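PDB 3KRE: phosphoribosylaminoimidazole-succinocarboxamide synthase from Ehrlichia chaffeensis str. Arkansas, which catalyses the ATP-dependent joining of L-aspartate to 5-amino-1-(5-phospho-D-ribosyl)imidazole-4-carboxylate, giving SAICAR, in de novo purine biosynthesis. Local coordinates for residues I46-D51 with N96-L101; I69-I74 with E248-V253. All blocks are in the same frame, centred on the assembly; numbering follows the deposited sequence. Where two conformers were deposited one is given.

Interaction 1 of 2, residues I46-D51 with N96-L101; sequences IQHFKD and NQREQL. With EDO (1,2-ethanediol), chain K.
Arg98 reaches along the chain 46-51 and holds Asp51 end-on in a salt bridge. Its NH1 lies 2.7 Å from Asp51 OD1, and its NH2 lies 2.8 Å from Asp51 OD2. The two flat groups are turned 61° apart. NH1 meets OD1 from above the carboxylate plane. NH2 meets OD2 on the syn side but well out of that plane, in a more bent bond. NH1 also donates to the backbone O of Phe49, so this one nitrogen serves two acceptors. The arginine chain is extended from CG to NE, which carries the guanidinium past Phe49 to Asp51. The same carboxylate accepts backbone N-H groups of Glu66 and Gly68, which probably stabilises its negative charge.

His48 ND1 donates to Glu99 OE2 at 2.7 Å, nearly straight and in the ring plane. The oxygen is met on its anti side. Asn96 ND2 holds the other oxygen, Glu99 OE1, at 3.0 Å, and Asn96 OD1 closes an Asx turn on Arg98 N. An ethanediol, probably from the crystallisation liquor, bridges His48 NE2 and the backbone N of Asp51. Arg98 CB sits over one face of the imidazole in a CH-pi contact, 4.2 Å from the ring centroid.

Strands 46-49 and 99-101 are antiparallel neighbours in the large sheet of the SAICAR synthetase fold. Gln47 and Gln100 form a hydrogen-bonded pair. Phe49 N continues the pairing by bonding to Arg98 O, 2.8 Å away.

Ile46 CG2 packs on the Glu99 side chain, 3.5 Å from CD, on the sheet face that also carries His48. On the other face Gln47 and Gln100 lie side by side. A water lies within hydrogen-bonding distance of Gln47 OE1 and Gln100 OE1, while Gln47 NE2 bonds to Asp216 O. Gln100 NE2 bonds to Asn72 and lies obliquely to the Phe49 ring, 3.5 Å from CE2.

Interaction 2 of 2, residues I69-I74 with E248-V253; sequences ILNNYI and EGYREV. With EDO (1,2-ethanediol), chain H; EDO (1,2-ethanediol), chain J.
Segments 69-74 and 248-253, parts of helices 67-84 and 246-257, run roughly parallel, with axes 9.7 Å apart at closest approach and 24° between their directions. Leu70 and Ile74, one turn apart on the first helix, both point at the second. Leu70 CG stands anti to the carbonyl carbon (chi1 -62°) and the chain is extended beyond it, which sends CD1 across to the facing helix. There CD1 touches Tyr250 CB at 3.7 Å and passes close to the backbone N of Arg251, 3.5 Å away. It also reaches Arg251 CB.

Ile74 uses its CD1 in the same way, one turn further on. This methyl packs against Val253 CG1 at 3.9 Å, the two side chains crossing at about a right angle. It also rests on the backbone O of Tyr250, 3.7 Å away. Ala254 of the helix 246-257 touches both Leu70 and Ile74, so the apolar seam runs on past Val253.

Beside this seam the Asn71 side chain comes up to the edge of the Tyr250 ring. The amide and ring planes are 26° apart. The Tyr250 hydroxyl lies beyond the contact, where OH hydrogen-bonds to Asp221 OD1. Arg251 contributes CB to the contact, but its polar end leaves it, with NH2 forming a salt bridge to Glu66.

No hydrogen bond or salt bridge joins the two segments. The helices are held to each other here mainly by buried apolar packing, and the polar ends of Tyr250 and Arg251 find their partners in other parts of the chain.

From the N terminus the chain first passes through 46-51, then 69-74, then 96-101, and last 248-253. Interaction 1 closes a loop of 44 residues that contains the whole helix 67-84. Interaction 2 starts on that helix and closes a much longer loop of 173 residues. The two contacts therefore cross along the chain. Interaction 1 joins neighbouring strands of the large sheet, and interaction 2 joins the helix 67-84 to the C-terminal helix 246-257. Their centres are about 13 Å apart. Asn72, on segment 69-74 but facing 96-101, ties the helix to the start of strand 99-107. The helix 67-84 thus lies between the sheet and the C-terminal helix.

Interaction 1 of 2, residues I46-D51 with N96-L101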
loop_
_atom_site.group_PDB
_atom_site.type_symbol
_atom_site.label_atom_id
_atom_site.label_comp_id
_atom_site.label_asym_id
_atom_site.label_seq_id
_atom_site.Cartn_x
_atom_site.Cartn_y
_atom_site.Cartn_z
ATOM N N ILE A 46 -12.399 12.359 1.282
ATOM C CA ILE A 46 -11.459 12.583 0.184
ATOM C C ILE A 46 -10.087 12.173 0.650
ATOM O O ILE A 46 -9.617 12.631 1.701
ATOM C CB ILE A 46 -11.439 14.062 -0.288
ATOM C CG1 ILE A 46 -12.760 14.427 -0.934
ATOM C CG2 ILE A 46 -10.218 14.352 -1.246
ATOM C CD1 ILE A 46 -12.934 15.884 -1.115
ATOM N N GLN A 47 -9.448 11.282 -0.106
ATOM C CA GLN A 47 -8.075 10.913 0.150
ATOM C C GLN A 47 -7.212 11.790 -0.742
ATOM O O GLN A 47 -7.326 11.719 -1.965
ATOM C CB GLN A 47 -7.876 9.423 -0.147
ATOM C CG GLN A 47 -6.520 8.863 0.196
ATOM C CD GLN A 47 -6.365 7.402 -0.220
ATOM O OE1 GLN A 47 -6.486 7.053 -1.388
ATOM N NE2 GLN A 47 -6.102 6.558 0.734
ATOM N N HIS A 48 -6.397 12.642 -0.102
ATOM C CA HIS A 48 -5.603 13.656 -0.778
ATOM C C HIS A 48 -4.132 13.271 -0.619
ATOM O O HIS A 48 -3.627 13.085 0.516
ATOM C CB HIS A 48 -5.890 15.043 -0.202
ATOM C CG HIS A 48 -4.991 16.121 -0.728
ATOM N ND1 HIS A 48 -5.435 17.093 -1.605
ATOM C CD2 HIS A 48 -3.686 16.397 -0.489
ATOM C CE1 HIS A 48 -4.435 17.909 -1.897
ATOM N NE2 HIS A 48 -3.358 17.506 -1.241
ATOM N N PHE A 49 -3.461 13.101 -1.764
ATOM C CA PHE A 49 -2.047 12.697 -1.787
ATOM C C PHE A 49 -1.126 13.903 -1.745
ATOM O O PHE A 49 -1.182 14.738 -2.647
ATOM C CB PHE A 49 -1.768 11.825 -3.022
ATOM C CG PHE A 49 -2.424 10.467 -2.957
ATOM C CD1 PHE A 49 -1.663 9.303 -2.698
ATOM C CD2 PHE A 49 -3.785 10.341 -3.114
ATOM C CE1 PHE A 49 -2.308 8.050 -2.649
ATOM C CE2 PHE A 49 -4.405 9.092 -3.045
ATOM C CZ PHE A 49 -3.658 7.976 -2.817
ATOM N N LYS A 50 -0.304 13.989 -0.692
ATOM C CA LYS A 50 0.728 14.996 -0.587
ATOM C C LYS A 50 2.014 14.623 -1.326
ATOM O O LYS A 50 2.198 13.499 -1.806
ATOM C CB LYS A 50 1.077 15.256 0.883
ATOM C CG LYS A 50 -0.089 15.700 1.731
ATOM C CD LYS A 50 0.361 16.040 3.147
ATOM C CE LYS A 50 0.613 14.830 4.007
ATOM N NZ LYS A 50 1.305 15.218 5.306
ATOM N N ASP A 51 2.950 15.574 -1.406
ATOM C CA ASP A 51 4.240 15.286 -2.054
ATOM C C ASP A 51 5.334 14.990 -1.029
ATOM O O ASP A 51 6.491 14.806 -1.385
ATOM C CB ASP A 51 4.676 16.423 -2.965
ATOM C CG ASP A 51 3.848 16.532 -4.246
ATOM O OD1 ASP A 51 3.108 15.595 -4.636
ATOM O OD2 ASP A 51 3.928 17.596 -4.897
ATOM N N ASN A 96 -9.557 14.287 -8.962
ATOM C CA ASN A 96 -8.618 15.229 -9.565
ATOM C C ASN A 96 -7.177 14.725 -9.441
ATOM O O ASN A 96 -6.965 13.591 -9.037
ATOM C CB ASN A 96 -8.805 16.629 -8.961
ATOM C CG ASN A 96 -8.625 16.653 -7.465
ATOM O OD1 ASN A 96 -7.590 16.259 -6.961
ATOM N ND2 ASN A 96 -9.629 17.162 -6.746
ATOM N N GLN A 97 -6.186 15.556 -9.778
ATOM C CA GLN A 97 -4.791 15.113 -9.803
ATOM C C GLN A 97 -4.299 14.524 -8.478
ATOM O O GLN A 97 -3.481 13.661 -8.467
ATOM C CB GLN A 97 -3.877 16.279 -10.182
ATOM C CG GLN A 97 -3.937 16.683 -11.650
ATOM C CD GLN A 97 -2.929 17.772 -11.948
ATOM O OE1 GLN A 97 -3.086 18.914 -11.518
ATOM N NE2 GLN A 97 -1.873 17.418 -12.655
ATOM N N ARG A 98 -4.809 15.018 -7.357
ATOM C CA ARG A 98 -4.300 14.630 -6.041
ATOM C C ARG A 98 -5.281 13.842 -5.200
ATOM O O ARG A 98 -4.907 13.348 -4.137
ATOM C CB ARG A 98 -3.930 15.881 -5.261
ATOM C CG ARG A 98 -2.626 16.443 -5.718
ATOM C CD ARG A 98 -2.112 17.473 -4.787
ATOM N NE ARG A 98 -0.903 17.993 -5.382
ATOM C CZ ARG A 98 0.294 17.421 -5.291
ATOM N NH1 ARG A 98 0.479 16.340 -4.558
ATOM N NH2 ARG A 98 1.313 17.966 -5.930
ATOM N N GLU A 99 -6.530 13.740 -5.662
ATOM C CA GLU A 99 -7.610 13.307 -4.774
ATOM C C GLU A 99 -8.470 12.234 -5.364
ATOM O O GLU A 99 -8.728 12.202 -6.562
ATOM C CB GLU A 99 -8.495 14.491 -4.375
ATOM C CG GLU A 99 -7.718 15.532 -3.597
ATOM C CD GLU A 99 -8.509 16.729 -3.166
ATOM O OE1 GLU A 99 -9.566 17.032 -3.762
ATOM O OE2 GLU A 99 -8.038 17.399 -2.222
ATOM N N GLN A 100 -8.916 11.362 -4.492
ATOM C CA GLN A 100 -9.939 10.388 -4.845
ATOM C C GLN A 100 -10.963 10.357 -3.732
ATOM O O GLN A 100 -10.643 10.643 -2.578
ATOM C CB GLN A 100 -9.338 9.000 -5.138
ATOM C CG GLN A 100 -8.328 8.502 -4.228
ATOM C CD GLN A 100 -7.635 7.269 -4.757
ATOM O OE1 GLN A 100 -8.106 6.165 -4.544
ATOM N NE2 GLN A 100 -6.461 7.452 -5.399
ATOM N N LEU A 101 -12.187 10.046 -4.105
ATOM C CA LEU A 101 -13.302 9.876 -3.200
ATOM C C LEU A 101 -13.298 8.428 -2.743
ATOM O O LEU A 101 -13.275 7.497 -3.567
ATOM C CB LEU A 101 -14.617 10.176 -3.903
ATOM C CG LEU A 101 -15.847 10.336 -2.995
ATOM C CD1 LEU A 101 -15.674 11.572 -2.062
ATOM C CD2 LEU A 101 -17.132 10.441 -3.818
HETATM C C1 EDO K . 0.217 18.801 -1.875
HETATM O O1 EDO K . -0.683 18.498 -0.807
HETATM C C2 EDO K . 1.596 19.250 -1.360
HETATM O O2 EDO K . 2.400 18.216 -0.721
HETATM O O HOH W 1 -6.296 4.653 -3.083
#

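Interaction 2 of 2, residues I69-I74 with E248-V253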
loop_
_atom_site.group_PDB
_atom_site.type_symbol
_atom_site.label_atom_id
_atom_site.label_comp_id
_atom_site.label_asym_id
_atom_site.label_seq_id
_atom_site.Cartn_x
_atom_site.Cartn_y
_atom_site.Cartn_z
ATOM N N ILE A 69 0.591 13.145 -6.927
ATOM C CA ILE A 69 -0.213 13.043 -8.112
ATOM C C ILE A 69 -0.041 11.662 -8.718
ATOM O O ILE A 69 -1.012 10.977 -9.045
ATOM C CB ILE A 69 0.152 14.158 -9.120
ATOM C CG1 ILE A 69 -0.269 15.525 -8.541
ATOM C CG2 ILE A 69 -0.504 13.882 -10.497
ATOM C CD1 ILE A 69 0.196 16.736 -9.353
ATOM N N LEU A 70 1.205 11.234 -8.875
ATOM C CA LEU A 70 1.441 9.928 -9.452
ATOM C C LEU A 70 0.902 8.794 -8.571
ATOM O O LEU A 70 0.295 7.845 -9.078
ATOM C CB LEU A 70 2.927 9.730 -9.771
ATOM C CG LEU A 70 3.519 10.684 -10.785
ATOM C CD1 LEU A 70 5.036 10.391 -10.856
ATOM C CD2 LEU A 70 2.827 10.505 -12.156
ATOM N N ASN A 71 1.045 8.924 -7.250
ATOM C CA ASN A 71 0.528 7.918 -6.322
ATOM C C ASN A 71 -1.004 7.846 -6.364
ATOM O O ASN A 71 -1.593 6.751 -6.384
ATOM C CB ASN A 71 1.029 8.164 -4.875
ATOM C CG ASN A 71 2.464 7.728 -4.658
ATOM O OD1 ASN A 71 3.042 7.938 -3.575
ATOM N ND2 ASN A 71 3.044 7.148 -5.657
ATOM N N ASN A 72 -1.647 9.007 -6.468
ATOM C CA ASN A 72 -3.087 9.076 -6.637
ATOM C C ASN A 72 -3.549 8.311 -7.886
ATOM O O ASN A 72 -4.442 7.450 -7.828
ATOM C CB ASN A 72 -3.521 10.541 -6.700
ATOM C CG ASN A 72 -4.999 10.698 -6.854
ATOM O OD1 ASN A 72 -5.789 10.037 -6.138
ATOM N ND2 ASN A 72 -5.408 11.566 -7.777
ATOM N N TYR A 73 -2.931 8.623 -9.016
ATOM C CA TYR A 73 -3.253 7.938 -10.274
ATOM C C TYR A 73 -2.943 6.441 -10.240
ATOM O O TYR A 73 -3.767 5.631 -10.654
ATOM C CB TYR A 73 -2.551 8.574 -11.451
ATOM C CG TYR A 73 -3.040 9.968 -11.793
ATOM C CD1 TYR A 73 -4.404 10.275 -11.725
ATOM C CD2 TYR A 73 -2.174 10.925 -12.280
ATOM C CE1 TYR A 73 -4.872 11.505 -12.076
ATOM C CE2 TYR A 73 -2.631 12.184 -12.641
ATOM C CZ TYR A 73 -3.996 12.465 -12.522
ATOM O OH TYR A 73 -4.536 13.690 -12.892
ATOM N N ILE A 74 -1.777 6.070 -9.734
ATOM C CA ILE A 74 -1.409 4.661 -9.651
ATOM C C ILE A 74 -2.348 3.907 -8.707
ATOM O O ILE A 74 -2.840 2.824 -9.047
ATOM C CB ILE A 74 0.074 4.464 -9.196
ATOM C CG1 ILE A 74 0.985 4.959 -10.285
ATOM C CG2 ILE A 74 0.362 2.987 -8.885
ATOM C CD1 ILE A 74 2.488 5.217 -9.837
ATOM N N GLU A 248 11.180 10.074 -11.355
ATOM C CA GLU A 248 11.296 9.313 -12.599
ATOM C C GLU A 248 10.885 7.852 -12.401
ATOM O O GLU A 248 10.259 7.251 -13.278
ATOM C CB GLU A 248 12.724 9.404 -13.152
ATOM C CG GLU A 248 13.060 10.766 -13.756
ATOM C CD GLU A 248 13.415 11.876 -12.749
ATOM O OE1 GLU A 248 13.551 11.586 -11.541
ATOM O OE2 GLU A 248 13.570 13.065 -13.171
ATOM N N GLY A 249 11.229 7.268 -11.267
ATOM C CA GLY A 249 10.814 5.871 -11.012
ATOM C C GLY A 249 9.310 5.782 -10.879
ATOM O O GLY A 249 8.681 4.958 -11.497
ATOM N N TYR A 250 8.714 6.687 -10.112
ATOM C CA TYR A 250 7.257 6.676 -9.930
ATOM C C TYR A 250 6.569 6.945 -11.268
ATOM O O TYR A 250 5.547 6.332 -11.566
ATOM C CB TYR A 250 6.807 7.734 -8.932
ATOM C CG TYR A 250 7.128 7.459 -7.471
ATOM C CD1 TYR A 250 6.159 7.624 -6.501
ATOM C CD2 TYR A 250 8.377 7.001 -7.063
ATOM C CE1 TYR A 250 6.425 7.377 -5.143
ATOM C CE2 TYR A 250 8.652 6.748 -5.700
ATOM C CZ TYR A 250 7.678 6.975 -4.756
ATOM O OH TYR A 250 7.948 6.719 -3.431
ATOM N N ARG A 251 7.135 7.841 -12.070
ATOM C CA ARG A 251 6.568 8.134 -13.388
ATOM C C ARG A 251 6.696 6.959 -14.342
ATOM O O ARG A 251 5.782 6.675 -15.126
ATOM C CB ARG A 251 7.195 9.371 -14.029
ATOM C CG ARG A 251 6.291 9.999 -15.084
ATOM C CD ARG A 251 6.934 11.214 -15.722
ATOM N NE ARG A 251 6.987 12.333 -14.773
ATOM C CZ ARG A 251 8.088 12.900 -14.290
ATOM N NH1 ARG A 251 9.302 12.491 -14.654
ATOM N NH2 ARG A 251 7.970 13.911 -13.447
ATOM N N GLU A 252 7.812 6.246 -14.279
ATOM C CA GLU A 252 7.921 5.015 -15.065
ATOM C C GLU A 252 6.813 4.007 -14.727
ATOM O O GLU A 252 6.218 3.382 -15.632
ATOM C CB GLU A 252 9.318 4.400 -14.875
ATOM C CG GLU A 252 9.576 3.065 -15.593
ATOM C CD GLU A 252 11.060 2.646 -15.663
ATOM O OE1 GLU A 252 11.963 3.517 -15.524
ATOM O OE2 GLU A 252 11.323 1.449 -15.917
ATOM N N VAL A 253 6.527 3.832 -13.435
ATOM C CA VAL A 253 5.471 2.910 -13.030
ATOM C C VAL A 253 4.141 3.422 -13.631
ATOM O O VAL A 253 3.374 2.650 -14.248
ATOM C CB VAL A 253 5.349 2.789 -11.500
ATOM C CG1 VAL A 253 4.098 1.921 -11.098
ATOM C CG2 VAL A 253 6.648 2.229 -10.907
HETATM C C1 EDO H . 13.601 4.662 -12.895
HETATM O O1 EDO H . 14.290 4.058 -14.002
HETATM C C2 EDO H . 14.342 5.841 -12.270
HETATM O O2 EDO H . 14.856 6.692 -13.310
HETATM C C1 EDO J . 15.358 14.067 -10.377
HETATM O O1 EDO J . 14.279 13.396 -9.753
HETATM C C2 EDO J . 16.694 13.950 -9.641
HETATM O O2 EDO J . 16.735 13.076 -8.537
#